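Local structure of uncharacterized protein (Bacteroides ovatus, 4IRT) at residues G12-S17 and Q385-G390; N252-S257 and I314-I319; H95-C100 and G122-P127; L151-Y156 and T164-I169. The protein is of unknown function but is a putative neuraminidase of the BNR repeat-like beta-propeller type, and so may act on sialic acid-containing glycans. One frame throughout, in Å; residues are numbered along the deposited sequence.

In the fold
All four contacts lie in one beta-propeller: two join neighbouring blades, one lies within a blade and one pairs two loops. Contact 1 joins loops near the two ends of the chain, which is consistent with a closure of the ring. The other three are nested in the long loop it closes, in the order contact 3, contact 4, contact 2. Contacts 3 and 4 both reach the sheet of strands 124-131, 137-143, 151-157 and 162-167, and their centres are about 14 Å apart. Contact 2 lies nearest the middle, about 22 Å from contact 3 between centres, and they touch through Q253 and Y126. Contacts 1 and 4 are on opposite sides of the chain's centre, about 32 Å apart between centres.

Contact 1 of 4, residues G12-S17 and Q385-G390; sequences GYSCTS and QHTRQG
S14 and H386 meet where the loop after strand 5-12 is laid against the loop after strand 381-385. This pairing of loops near the two chain ends is consistent with closure of the beta-propeller. The firmest hydrogen bonds centre on S14. Its OG donates to H386 O at 2.9 Å, nearly in line with that C=O bond. The S14 carbonyl O accepts from R388 N, also at 2.9 Å, in a fairly straight bond of 156°. S14 OG has a second partner, the backbone N of Q401 in strand 401-407. With an alanine here, H386 O is likely to lose this donor and Q401 N its acceptor. Q385 reaches across on an extended chain, with CG anti to the backbone N (chi1 -175°). Its NE2 gives a weak bond to Y13 O at 3.1 Å and also bonds to Q401 O. T387 packs with its CB 3.4 Å from T16 O, while its OG1 pairs with T20 OG1. Water 1 spans the far end, accepting from S17 N and Q389 NE2. Two CA-H...O contacts complete the interface. One brings G390 CA to 3.3 Å from C15 O, and in the other T16 CA lies 3.0 Å from R388 O.

Contact 2 of 4, residues N252-S257 and I314-I319; sequences NQTSMS and IARPRI
R316 and S255 carry the tight part of this contact between two chain segments that run nearly parallel, 10° apart. R316 reaches over the loop at N252 and Q253. Its chain bends at chi3 (-68°), which brings the guanidinium edge to N252 O. NH1 donates to N252 O at 3.1 Å with an angle of 160°, and the acceptor lies in the guanidinium plane. R316 CD packs 3.2 Å from Q253 O. The methyl CG2 of T254 rests against R316 CG at 4.0 Å. R316 NE forms a salt bridge with E366, so the guanidinium is held by a second partner as well. The second tight point is S255. Its OG donates to P317 O at only 2.6 Å, and R318 CA comes close beside the hydroxyl.

Beyond S255 the two chains are spaced by water. S255 and R318 have CA atoms 5.8 Å apart, S257 and I319 6.6 Å. Water 2 donates to S255 OG and accepts from I319 N. Water 3 links S257 OG with I319 O. Between these bridges, direct touching is light: S257 CB meets I319 CG1 at 4.0 Å. Strands 255-258 and 318-322 each form an edge of a different four-stranded sheet, close to the centre of the chain. This is the arrangement of innermost strands of adjacent blades, set side by side around the axis of a beta-propeller.

Contact 3 of 4, residues H95-C100 and G122-P127; sequences HPLNYC and GNVTYP. With EDO (1,2-ethanediol), chain L.
H95 and V124 form a single antiparallel bridge, a hydrogen-bonded pair. V124 N donates to H95 O at 2.8 Å, and H95 N returns a longer bond to V124 O at 3.2 Å.

The H95 side chain leads away from V124. Its CB lies 3.7 Å from C2 of a bound 1,2-ethanediol, probably from the crystallisation liquor. CG is nearer, at 3.5 Å from the same C2. Beyond it, C1 of the diol sits over the centre of one ring face. ND1 accepts from the backbone N of H93, which would fix the ring's rotation. At the tip, CE1 and NE2 both meet C1, and NE2 is 3.7 Å from it. N98 ND2 holds the diol's O2 at 3.0 Å, and D91 binds the diol too.

On the other side of the bridge, V124 CG2 packs against L97 CB at 3.9 Å. The CD of P96 lies beside G122 O. The bridge thus ties the loop leading into strand 99-101 to the start of strand 124-131, a link between two successive blades of the beta-propeller.

Contact 4 of 4, residues L151-Y156 and T164-I169; sequences LVMNRY and TRVQDI. With EDO (1,2-ethanediol), chain K.
R165 and N154 make the principal side-chain bond across this hairpin. R165 NH1 donates to N154 OD1 at 2.8 Å, on a lone pair of the amide oxygen. The amide and guanidinium planes are only 23° apart, and the acceptor lies at the guanidinium edge. Water 4 accepts from both N154 ND2 and R165 NH1. Within its own segment, R165 NE forms a salt bridge with D168 OD1 at 2.9 Å, met from above the carboxylate plane. NH2 has a further salt bridge to D120. The R165 chain bends at chi2 (76°) and chi3 (87°), which folds the group back over strand 151-157. A leucine in its place would probably leave D168 and D120 without their cationic mate and N154 OD1 without its donor.

The backbone bonds come next. R155 and T164 exchange two, each 2.9 Å: R155 N to T164 O and T164 N to R155 O. M153 O takes two donors, V166 N at 2.7 Å and Q167 N at 3.2 Å, while M153 N donates to Q167 O.

Packing fills the rest. V152 CG1 sits over one face of the R165 guanidinium, toward its rim. V166 CG2 touches R155 CB at 3.6 Å, and V166 CB rests on CG of M153, here selenomethionine. With V166 and Q167 both facing M153, this is a classic beta bulge in the antiparallel hairpin of the two outer strands of a propeller blade, with 162-167 at its edge.

Contact 1 of 4, residues G12-S17 and Q385-G390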
loop_
_atom_site.group_PDB
_atom_site.type_symbol
_atom_site.label_atom_id
_atom_site.label_comp_id
_atom_site.label_asym_id
_atom_site.label_seq_id
_atom_site.Cartn_x
_atom_site.Cartn_y
_atom_site.Cartn_z
ATOM N N GLY A 12 -14.096 -2.657 -14.700
ATOM C CA GLY A 12 -14.296 -1.906 -13.469
ATOM C C GLY A 12 -14.327 -0.429 -13.726
ATOM O O GLY A 12 -13.953 0.026 -14.801
ATOM N N TYR A 13 -14.803 0.323 -12.741
ATOM C CA TYR A 13 -14.825 1.776 -12.840
ATOM C C TYR A 13 -13.455 2.337 -13.210
ATOM O O TYR A 13 -12.479 1.947 -12.591
ATOM C CB TYR A 13 -15.199 2.354 -11.490
ATOM C CG TYR A 13 -15.532 3.813 -11.501
ATOM C CD1 TYR A 13 -16.687 4.281 -12.113
ATOM C CD2 TYR A 13 -14.706 4.736 -10.856
ATOM C CE1 TYR A 13 -17.007 5.634 -12.112
ATOM C CE2 TYR A 13 -15.024 6.093 -10.844
ATOM C CZ TYR A 13 -16.174 6.527 -11.472
ATOM O OH TYR A 13 -16.494 7.862 -11.436
ATOM N N SER A 14 -13.409 3.265 -14.175
ATOM C CA SER A 14 -12.157 3.882 -14.631
ATOM C C SER A 14 -12.148 5.411 -14.647
ATOM O O SER A 14 -11.155 6.032 -15.066
ATOM C CB SER A 14 -11.794 3.350 -16.043
ATOM O OG SER A 14 -11.412 1.983 -15.981
ATOM N N CYS A 15 -13.227 6.048 -14.205
ATOM C CA CYS A 15 -13.307 7.505 -14.328
ATOM C C CYS A 15 -12.442 8.237 -13.299
ATOM O O CYS A 15 -12.096 9.409 -13.503
ATOM C CB CYS A 15 -14.750 7.986 -14.216
ATOM S SG CYS A 15 -15.847 7.399 -15.537
ATOM N N THR A 16 -12.143 7.558 -12.188
ATOM C CA THR A 16 -11.132 7.969 -11.236
ATOM C C THR A 16 -10.188 6.783 -10.998
ATOM O O THR A 16 -10.438 5.692 -11.477
ATOM C CB THR A 16 -11.714 8.368 -9.858
ATOM O OG1 THR A 16 -12.156 7.179 -9.180
ATOM C CG2 THR A 16 -12.851 9.389 -9.988
ATOM N N SER A 17 -9.128 7.007 -10.225
ATOM C CA SER A 17 -8.128 5.982 -9.891
ATOM C C SER A 17 -8.453 5.189 -8.621
ATOM O O SER A 17 -7.586 4.531 -8.085
ATOM C CB SER A 17 -6.747 6.635 -9.709
ATOM O OG SER A 17 -6.802 7.693 -8.769
ATOM N N GLN A 385 -5.159 -2.095 -14.238
ATOM C CA GLN A 385 -6.362 -1.533 -14.853
ATOM C C GLN A 385 -6.035 -0.104 -15.276
ATOM O O GLN A 385 -5.452 0.652 -14.508
ATOM C CB GLN A 385 -7.509 -1.465 -13.847
ATOM C CG GLN A 385 -8.792 -1.003 -14.464
ATOM C CD GLN A 385 -9.847 -0.605 -13.486
ATOM O OE1 GLN A 385 -9.593 -0.408 -12.301
ATOM N NE2 GLN A 385 -11.065 -0.478 -13.987
ATOM N N HIS A 386 -6.400 0.234 -16.503
ATOM C CA HIS A 386 -6.329 1.627 -16.965
ATOM C C HIS A 386 -7.383 2.454 -16.220
ATOM O O HIS A 386 -8.559 2.116 -16.259
ATOM C CB HIS A 386 -6.651 1.660 -18.449
ATOM C CG HIS A 386 -6.662 3.038 -19.019
ATOM N ND1 HIS A 386 -5.618 3.540 -19.762
ATOM C CD2 HIS A 386 -7.579 4.026 -18.935
ATOM C CE1 HIS A 386 -5.909 4.780 -20.135
ATOM N NE2 HIS A 386 -7.103 5.092 -19.659
ATOM N N THR A 387 -6.966 3.553 -15.600
ATOM C CA THR A 387 -7.883 4.484 -14.984
ATOM C C THR A 387 -7.427 5.922 -15.275
ATOM O O THR A 387 -6.266 6.158 -15.583
ATOM C CB THR A 387 -7.973 4.302 -13.435
ATOM O OG1 THR A 387 -6.674 4.497 -12.857
ATOM C CG2 THR A 387 -8.460 2.947 -13.056
ATOM N N ARG A 388 -8.359 6.859 -15.117
ATOM C CA ARG A 388 -8.108 8.279 -15.350
ATOM C C ARG A 388 -8.147 9.028 -14.015
ATOM O O ARG A 388 -8.764 8.566 -13.063
ATOM C CB ARG A 388 -9.154 8.857 -16.329
ATOM C CG ARG A 388 -8.820 10.262 -16.821
ATOM C CD ARG A 388 -9.526 10.676 -18.107
ATOM N NE ARG A 388 -9.284 9.745 -19.217
ATOM C CZ ARG A 388 -9.783 9.891 -20.436
ATOM N NH1 ARG A 388 -10.547 10.945 -20.718
ATOM N NH2 ARG A 388 -9.536 8.976 -21.372
ATOM N N GLN A 389 -7.480 10.177 -13.980
ATOM C CA GLN A 389 -7.573 11.121 -12.865
ATOM C C GLN A 389 -8.767 12.034 -13.123
ATOM O O GLN A 389 -8.628 13.045 -13.835
ATOM C CB GLN A 389 -6.319 11.991 -12.812
ATOM C CG GLN A 389 -6.374 13.159 -11.831
ATOM C CD GLN A 389 -5.554 12.907 -10.584
ATOM O OE1 GLN A 389 -4.704 13.722 -10.205
ATOM N NE2 GLN A 389 -5.795 11.767 -9.943
ATOM N N GLY A 390 -9.918 11.705 -12.530
ATOM C CA GLY A 390 -11.172 12.443 -12.756
ATOM C C GLY A 390 -11.393 13.624 -11.820
ATOM O O GLY A 390 -11.432 14.781 -12.252
HETATM O O HOH W 1 -8.350 9.883 -9.545
#

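Contact 2 of 4, residues N252-S257 and I314-I319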
loop_
_atom_site.group_PDB
_atom_site.type_symbol
_atom_site.label_atom_id
_atom_site.label_comp_id
_atom_site.label_asym_id
_atom_site.label_seq_id
_atom_site.Cartn_x
_atom_site.Cartn_y
_atom_site.Cartn_z
ATOM N N ASN A 252 4.250 11.623 -0.382
ATOM C CA ASN A 252 3.701 10.912 0.769
ATOM C C ASN A 252 2.828 9.726 0.360
ATOM O O ASN A 252 2.236 9.751 -0.716
ATOM C CB ASN A 252 2.856 11.847 1.639
ATOM C CG ASN A 252 1.815 12.599 0.854
ATOM O OD1 ASN A 252 2.128 13.509 0.106
ATOM N ND2 ASN A 252 0.552 12.216 1.014
ATOM N N GLN A 253 2.810 8.723 1.241
ATOM C CA GLN A 253 1.962 7.538 1.194
ATOM C C GLN A 253 2.410 6.645 0.037
ATOM O O GLN A 253 1.786 6.645 -1.020
ATOM C CB GLN A 253 0.493 7.945 1.068
ATOM C CG GLN A 253 -0.483 6.813 1.210
ATOM C CD GLN A 253 -1.895 7.313 1.345
ATOM O OE1 GLN A 253 -2.297 8.243 0.658
ATOM N NE2 GLN A 253 -2.663 6.674 2.198
ATOM N N THR A 254 3.512 5.927 0.231
ATOM C CA THR A 254 4.043 5.054 -0.812
ATOM C C THR A 254 3.914 3.611 -0.319
ATOM O O THR A 254 2.802 3.174 0.010
ATOM C CB THR A 254 5.474 5.438 -1.250
ATOM O OG1 THR A 254 6.369 5.370 -0.128
ATOM C CG2 THR A 254 5.487 6.856 -1.844
ATOM N N SER A 255 5.015 2.866 -0.255
ATOM C CA SER A 255 4.950 1.470 0.127
ATOM C C SER A 255 6.315 1.021 0.606
ATOM O O SER A 255 7.340 1.716 0.421
ATOM C CB SER A 255 4.466 0.590 -1.051
ATOM O OG SER A 255 5.514 0.421 -2.026
HETATM N N MSE A 256 6.328 -0.106 1.295
HETATM C CA MSE A 256 7.578 -0.700 1.783
HETATM C C MSE A 256 7.505 -2.212 1.809
HETATM O O MSE A 256 6.434 -2.831 1.705
HETATM C CB MSE A 256 7.934 -0.114 3.161
HETATM C CG MSE A 256 7.036 -0.616 4.249
HETATM SE SE MSE A 256 7.697 0.015 5.997
HETATM C CE MSE A 256 9.559 -0.478 5.931
ATOM N N SER A 257 8.671 -2.820 1.914
ATOM C CA SER A 257 8.773 -4.260 1.969
ATOM C C SER A 257 9.944 -4.642 2.881
ATOM O O SER A 257 10.562 -3.794 3.524
ATOM C CB SER A 257 8.963 -4.841 0.566
ATOM O OG SER A 257 8.568 -6.207 0.479
ATOM N N ILE A 314 3.963 10.486 -12.613
ATOM C CA ILE A 314 4.507 9.188 -12.251
ATOM C C ILE A 314 3.696 8.604 -11.080
ATOM O O ILE A 314 3.084 9.334 -10.281
ATOM C CB ILE A 314 6.008 9.235 -11.905
ATOM C CG1 ILE A 314 6.274 10.043 -10.656
ATOM C CG2 ILE A 314 6.823 9.829 -13.058
ATOM C CD1 ILE A 314 7.723 10.082 -10.245
ATOM N N ALA A 315 3.685 7.276 -11.004
ATOM C CA ALA A 315 2.993 6.573 -9.937
ATOM C C ALA A 315 3.871 6.414 -8.722
ATOM O O ALA A 315 5.081 6.244 -8.841
ATOM C CB ALA A 315 2.562 5.200 -10.410
ATOM N N ARG A 316 3.256 6.393 -7.556
ATOM C CA ARG A 316 3.958 5.929 -6.380
ATOM C C ARG A 316 4.233 4.404 -6.537
ATOM O O ARG A 316 3.427 3.670 -7.106
ATOM C CB ARG A 316 3.154 6.224 -5.145
ATOM C CG ARG A 316 3.100 7.712 -4.891
ATOM C CD ARG A 316 2.142 8.088 -3.802
ATOM N NE ARG A 316 0.775 7.827 -4.213
ATOM C CZ ARG A 316 -0.297 8.246 -3.562
ATOM N NH1 ARG A 316 -0.180 8.916 -2.431
ATOM N NH2 ARG A 316 -1.501 7.946 -4.022
ATOM N N PRO A 317 5.402 3.950 -6.092
ATOM C CA PRO A 317 5.859 2.622 -6.457
ATOM C C PRO A 317 5.572 1.491 -5.489
ATOM O O PRO A 317 5.250 1.713 -4.310
ATOM C CB PRO A 317 7.364 2.833 -6.577
ATOM C CG PRO A 317 7.665 3.814 -5.504
ATOM C CD PRO A 317 6.504 4.783 -5.565
ATOM N N ARG A 318 5.730 0.273 -5.993
ATOM C CA ARG A 318 5.752 -0.937 -5.144
ATOM C C ARG A 318 7.038 -1.700 -5.431
ATOM O O ARG A 318 7.634 -1.534 -6.500
ATOM C CB ARG A 318 4.568 -1.869 -5.421
ATOM C CG ARG A 318 3.174 -1.349 -5.063
ATOM C CD ARG A 318 2.819 -1.687 -3.657
ATOM N NE ARG A 318 1.466 -1.332 -3.202
ATOM C CZ ARG A 318 0.623 -2.185 -2.641
ATOM N NH1 ARG A 318 0.906 -3.491 -2.542
ATOM N NH2 ARG A 318 -0.541 -1.749 -2.209
ATOM N N ILE A 319 7.450 -2.531 -4.476
ATOM C CA ILE A 319 8.651 -3.347 -4.602
ATOM C C ILE A 319 8.433 -4.731 -4.002
ATOM O O ILE A 319 7.661 -4.914 -3.040
ATOM C CB ILE A 319 9.870 -2.727 -3.882
ATOM C CG1 ILE A 319 9.509 -2.287 -2.447
ATOM C CG2 ILE A 319 10.458 -1.575 -4.670
ATOM C CD1 ILE A 319 10.727 -1.899 -1.620
HETATM O O HOH W 2 5.889 -2.316 -2.084
HETATM O O HOH W 3 6.383 -6.150 -0.941
#

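Contact 3 of 4, residues H95-C100 and G122-P127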
loop_
_atom_site.group_PDB
_atom_site.type_symbol
_atom_site.label_atom_id
_atom_site.label_comp_id
_atom_site.label_asym_id
_atom_site.label_seq_id
_atom_site.Cartn_x
_atom_site.Cartn_y
_atom_site.Cartn_z
ATOM N N HIS A 95 -14.982 9.307 7.215
ATOM C CA HIS A 95 -16.345 8.824 7.392
ATOM C C HIS A 95 -16.368 7.711 8.413
ATOM O O HIS A 95 -15.343 7.107 8.673
ATOM C CB HIS A 95 -16.905 8.241 6.079
ATOM C CG HIS A 95 -17.131 9.259 5.016
ATOM N ND1 HIS A 95 -16.221 9.479 4.012
ATOM C CD2 HIS A 95 -18.161 10.113 4.783
ATOM C CE1 HIS A 95 -16.659 10.443 3.216
ATOM N NE2 HIS A 95 -17.845 10.830 3.650
ATOM N N PRO A 96 -17.563 7.361 8.911
ATOM C CA PRO A 96 -17.625 6.221 9.822
ATOM C C PRO A 96 -17.107 4.946 9.172
ATOM O O PRO A 96 -17.243 4.765 7.959
ATOM C CB PRO A 96 -19.126 6.110 10.129
ATOM C CG PRO A 96 -19.603 7.523 10.031
ATOM C CD PRO A 96 -18.840 8.100 8.863
ATOM N N LEU A 97 -16.499 4.085 9.967
ATOM C CA LEU A 97 -15.908 2.847 9.472
ATOM C C LEU A 97 -16.939 1.996 8.753
ATOM O O LEU A 97 -18.030 1.764 9.278
ATOM C CB LEU A 97 -15.318 2.063 10.640
ATOM C CG LEU A 97 -14.750 0.690 10.332
ATOM C CD1 LEU A 97 -13.444 0.835 9.580
ATOM C CD2 LEU A 97 -14.526 -0.063 11.652
ATOM N N ASN A 98 -16.559 1.563 7.559
ATOM C CA ASN A 98 -17.233 0.533 6.758
ATOM C C ASN A 98 -16.356 -0.702 6.725
ATOM O O ASN A 98 -15.267 -0.665 6.133
ATOM C CB ASN A 98 -17.400 1.002 5.319
ATOM C CG ASN A 98 -18.250 2.264 5.215
ATOM O OD1 ASN A 98 -19.341 2.344 5.801
ATOM N ND2 ASN A 98 -17.756 3.259 4.468
ATOM N N TYR A 99 -16.850 -1.774 7.352
ATOM C CA TYR A 99 -16.110 -3.005 7.582
ATOM C C TYR A 99 -17.067 -4.205 7.587
ATOM O O TYR A 99 -18.083 -4.205 8.318
ATOM C CB TYR A 99 -15.360 -2.922 8.922
ATOM C CG TYR A 99 -14.829 -4.240 9.395
ATOM C CD1 TYR A 99 -13.959 -4.990 8.603
ATOM C CD2 TYR A 99 -15.209 -4.762 10.625
ATOM C CE1 TYR A 99 -13.467 -6.213 9.040
ATOM C CE2 TYR A 99 -14.723 -5.971 11.074
ATOM C CZ TYR A 99 -13.865 -6.705 10.280
ATOM O OH TYR A 99 -13.381 -7.905 10.727
ATOM N N CYS A 100 -16.745 -5.201 6.770
ATOM C CA CYS A 100 -17.523 -6.423 6.640
ATOM C C CYS A 100 -16.603 -7.612 6.606
ATOM O O CYS A 100 -15.384 -7.483 6.313
ATOM C CB CYS A 100 -18.250 -6.445 5.314
ATOM S SG CYS A 100 -19.393 -5.094 5.173
ATOM N N GLY A 122 -15.399 6.991 13.851
ATOM C CA GLY A 122 -16.289 7.973 13.236
ATOM C C GLY A 122 -15.717 8.750 12.055
ATOM O O GLY A 122 -16.480 9.380 11.322
ATOM N N ASN A 123 -14.398 8.701 11.865
ATOM C CA ASN A 123 -13.692 9.580 10.930
ATOM C C ASN A 123 -12.488 8.897 10.338
ATOM O O ASN A 123 -11.345 9.274 10.607
ATOM C CB ASN A 123 -13.214 10.854 11.639
ATOM C CG ASN A 123 -14.355 11.673 12.183
ATOM O OD1 ASN A 123 -14.875 12.555 11.508
ATOM N ND2 ASN A 123 -14.776 11.363 13.402
ATOM N N VAL A 124 -12.760 7.894 9.518
ATOM C CA VAL A 124 -11.749 6.972 9.010
ATOM C C VAL A 124 -11.328 7.401 7.621
ATOM O O VAL A 124 -12.167 7.855 6.810
ATOM C CB VAL A 124 -12.355 5.557 8.900
ATOM C CG1 VAL A 124 -11.427 4.605 8.176
ATOM C CG2 VAL A 124 -12.767 5.038 10.277
ATOM N N THR A 125 -10.028 7.259 7.352
ATOM C CA THR A 125 -9.507 7.354 5.992
ATOM C C THR A 125 -8.398 6.296 5.878
ATOM O O THR A 125 -7.753 5.995 6.865
ATOM C CB THR A 125 -8.931 8.756 5.659
ATOM O OG1 THR A 125 -9.840 9.798 6.079
ATOM C CG2 THR A 125 -8.688 8.954 4.130
ATOM N N TYR A 126 -8.188 5.762 4.675
ATOM C CA TYR A 126 -7.055 4.875 4.356
ATOM C C TYR A 126 -7.034 3.579 5.188
ATOM O O TYR A 126 -6.085 3.317 5.924
ATOM C CB TYR A 126 -5.712 5.609 4.502
ATOM C CG TYR A 126 -5.645 6.909 3.732
ATOM C CD1 TYR A 126 -5.957 6.956 2.371
ATOM C CD2 TYR A 126 -5.289 8.089 4.363
ATOM C CE1 TYR A 126 -5.913 8.145 1.664
ATOM C CE2 TYR A 126 -5.226 9.284 3.663
ATOM C CZ TYR A 126 -5.533 9.306 2.319
ATOM O OH TYR A 126 -5.468 10.499 1.645
ATOM N N PRO A 127 -8.081 2.742 5.044
ATOM C CA PRO A 127 -8.044 1.424 5.668
ATOM C C PRO A 127 -6.952 0.529 5.063
ATOM O O PRO A 127 -6.819 0.482 3.835
ATOM C CB PRO A 127 -9.434 0.850 5.351
ATOM C CG PRO A 127 -9.797 1.516 4.018
ATOM C CD PRO A 127 -9.253 2.913 4.149
HETATM C C1 EDO L . -18.746 7.548 2.146
HETATM O O1 EDO L . -20.001 8.129 1.693
HETATM C C2 EDO L . -18.916 6.734 3.428
HETATM O O2 EDO L . -19.439 5.415 3.167
#

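Contact 4 of 4, residues L151-Y156 and T164-I169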
loop_
_atom_site.group_PDB
_atom_site.type_symbol
_atom_site.label_atom_id
_atom_site.label_comp_id
_atom_site.label_asym_id
_atom_site.label_seq_id
_atom_site.Cartn_x
_atom_site.Cartn_y
_atom_site.Cartn_z
ATOM N N LEU A 151 -2.594 7.884 13.494
ATOM C CA LEU A 151 -2.516 6.465 13.152
ATOM C C LEU A 151 -3.153 5.612 14.242
ATOM O O LEU A 151 -2.723 5.646 15.396
ATOM C CB LEU A 151 -1.050 6.042 12.978
ATOM C CG LEU A 151 -0.778 4.626 12.450
ATOM C CD1 LEU A 151 0.643 4.570 11.887
ATOM C CD2 LEU A 151 -0.968 3.559 13.532
ATOM N N VAL A 152 -4.173 4.826 13.874
ATOM C CA VAL A 152 -4.798 3.906 14.808
ATOM C C VAL A 152 -4.580 2.479 14.316
ATOM O O VAL A 152 -4.733 2.200 13.131
ATOM C CB VAL A 152 -6.299 4.191 14.929
ATOM C CG1 VAL A 152 -6.994 3.209 15.846
ATOM C CG2 VAL A 152 -6.507 5.626 15.400
HETATM N N MSE A 153 -4.239 1.604 15.256
HETATM C CA MSE A 153 -3.839 0.242 14.977
HETATM C C MSE A 153 -4.573 -0.719 15.878
HETATM O O MSE A 153 -4.563 -0.612 17.122
HETATM C CB MSE A 153 -2.316 0.143 15.118
HETATM C CG MSE A 153 -1.782 -1.279 15.026
HETATM SE SE MSE A 153 0.167 -1.365 15.274
HETATM C CE MSE A 153 0.768 -0.371 13.703
ATOM N N ASN A 154 -5.228 -1.669 15.233
ATOM C CA ASN A 154 -5.983 -2.712 15.892
ATOM C C ASN A 154 -5.478 -4.086 15.500
ATOM O O ASN A 154 -4.821 -4.247 14.475
ATOM C CB ASN A 154 -7.437 -2.655 15.447
ATOM C CG ASN A 154 -8.140 -1.375 15.837
ATOM O OD1 ASN A 154 -7.800 -0.717 16.817
ATOM N ND2 ASN A 154 -9.167 -1.023 15.057
ATOM N N ARG A 155 -5.848 -5.081 16.302
ATOM C CA ARG A 155 -5.528 -6.469 16.040
ATOM C C ARG A 155 -6.771 -7.336 16.115
ATOM O O ARG A 155 -7.599 -7.173 17.014
ATOM C CB ARG A 155 -4.484 -7.007 17.026
ATOM C CG ARG A 155 -4.123 -8.483 16.811
ATOM C CD ARG A 155 -2.954 -8.868 17.701
ATOM N NE ARG A 155 -2.661 -10.307 17.741
ATOM C CZ ARG A 155 -1.728 -10.847 18.533
ATOM N NH1 ARG A 155 -0.994 -10.083 19.353
ATOM N NH2 ARG A 155 -1.539 -12.155 18.543
ATOM N N TYR A 156 -6.882 -8.274 15.181
ATOM C CA TYR A 156 -7.982 -9.238 15.152
ATOM C C TYR A 156 -7.491 -10.569 15.663
ATOM O O TYR A 156 -6.607 -11.180 15.065
ATOM C CB TYR A 156 -8.502 -9.428 13.739
ATOM C CG TYR A 156 -9.677 -10.379 13.641
ATOM C CD1 TYR A 156 -10.938 -9.998 14.095
ATOM C CD2 TYR A 156 -9.535 -11.642 13.086
ATOM C CE1 TYR A 156 -12.035 -10.849 13.996
ATOM C CE2 TYR A 156 -10.633 -12.508 12.977
ATOM C CZ TYR A 156 -11.867 -12.098 13.435
ATOM O OH TYR A 156 -12.949 -12.927 13.341
ATOM N N THR A 164 -9.132 -5.746 18.986
ATOM C CA THR A 164 -8.756 -4.889 20.095
ATOM C C THR A 164 -7.747 -3.844 19.655
ATOM O O THR A 164 -6.978 -4.040 18.708
ATOM C CB THR A 164 -8.148 -5.701 21.245
ATOM O OG1 THR A 164 -7.067 -6.484 20.736
ATOM C CG2 THR A 164 -9.209 -6.610 21.864
ATOM N N ARG A 165 -7.759 -2.714 20.338
ATOM C CA ARG A 165 -6.829 -1.646 20.040
ATOM C C ARG A 165 -5.404 -2.070 20.433
ATOM O O ARG A 165 -5.194 -2.581 21.530
ATOM C CB ARG A 165 -7.238 -0.380 20.789
ATOM C CG ARG A 165 -6.368 0.821 20.479
ATOM C CD ARG A 165 -6.694 1.424 19.122
ATOM N NE ARG A 165 -7.783 2.399 19.262
ATOM C CZ ARG A 165 -8.997 2.308 18.730
ATOM N NH1 ARG A 165 -9.360 1.279 18.006
ATOM N NH2 ARG A 165 -9.870 3.272 18.947
ATOM N N VAL A 166 -4.442 -1.831 19.556
ATOM C CA VAL A 166 -3.014 -2.061 19.847
ATOM C C VAL A 166 -2.312 -0.762 20.197
ATOM O O VAL A 166 -1.631 -0.664 21.230
ATOM C CB VAL A 166 -2.299 -2.751 18.676
ATOM C CG1 VAL A 166 -0.809 -2.908 18.969
ATOM C CG2 VAL A 166 -2.946 -4.111 18.413
ATOM N N GLN A 167 -2.459 0.245 19.341
ATOM C CA GLN A 167 -1.954 1.564 19.691
ATOM C C GLN A 167 -2.972 2.633 19.352
ATOM O O GLN A 167 -3.506 2.665 18.241
ATOM C CB GLN A 167 -0.633 1.890 18.993
ATOM C CG GLN A 167 0.549 0.986 19.315
ATOM C CD GLN A 167 1.039 1.054 20.755
ATOM O OE1 GLN A 167 0.701 1.960 21.506
ATOM N NE2 GLN A 167 1.833 0.071 21.148
ATOM N N ASP A 168 -3.221 3.463 20.350
ATOM C CA ASP A 168 -4.005 4.689 20.240
ATOM C C ASP A 168 -3.146 5.832 19.751
ATOM O O ASP A 168 -3.617 6.665 18.989
ATOM C CB ASP A 168 -4.542 5.079 21.630
ATOM C CG ASP A 168 -5.710 4.229 22.051
ATOM O OD1 ASP A 168 -6.703 4.233 21.300
ATOM O OD2 ASP A 168 -5.646 3.567 23.124
ATOM N N ILE A 169 -1.929 5.938 20.278
ATOM C CA ILE A 169 -0.983 6.924 19.765
ATOM C C ILE A 169 0.421 6.343 19.575
ATOM O O ILE A 169 1.188 6.145 20.538
ATOM C CB ILE A 169 -0.917 8.194 20.627
ATOM C CG1 ILE A 169 -2.326 8.680 21.020
ATOM C CG2 ILE A 169 -0.188 9.283 19.852
ATOM C CD1 ILE A 169 -2.346 10.018 21.718
HETATM C C1 EDO K . 0.687 11.729 13.132
HETATM O O1 EDO K . -0.399 12.612 13.404
HETATM C C2 EDO K . 0.158 10.316 12.834
HETATM O O2 EDO K . -0.428 9.706 13.990
HETATM O O HOH W 4 -10.934 1.108 15.736
HETATM O O HOH W 5 -7.763 -8.895 19.734
#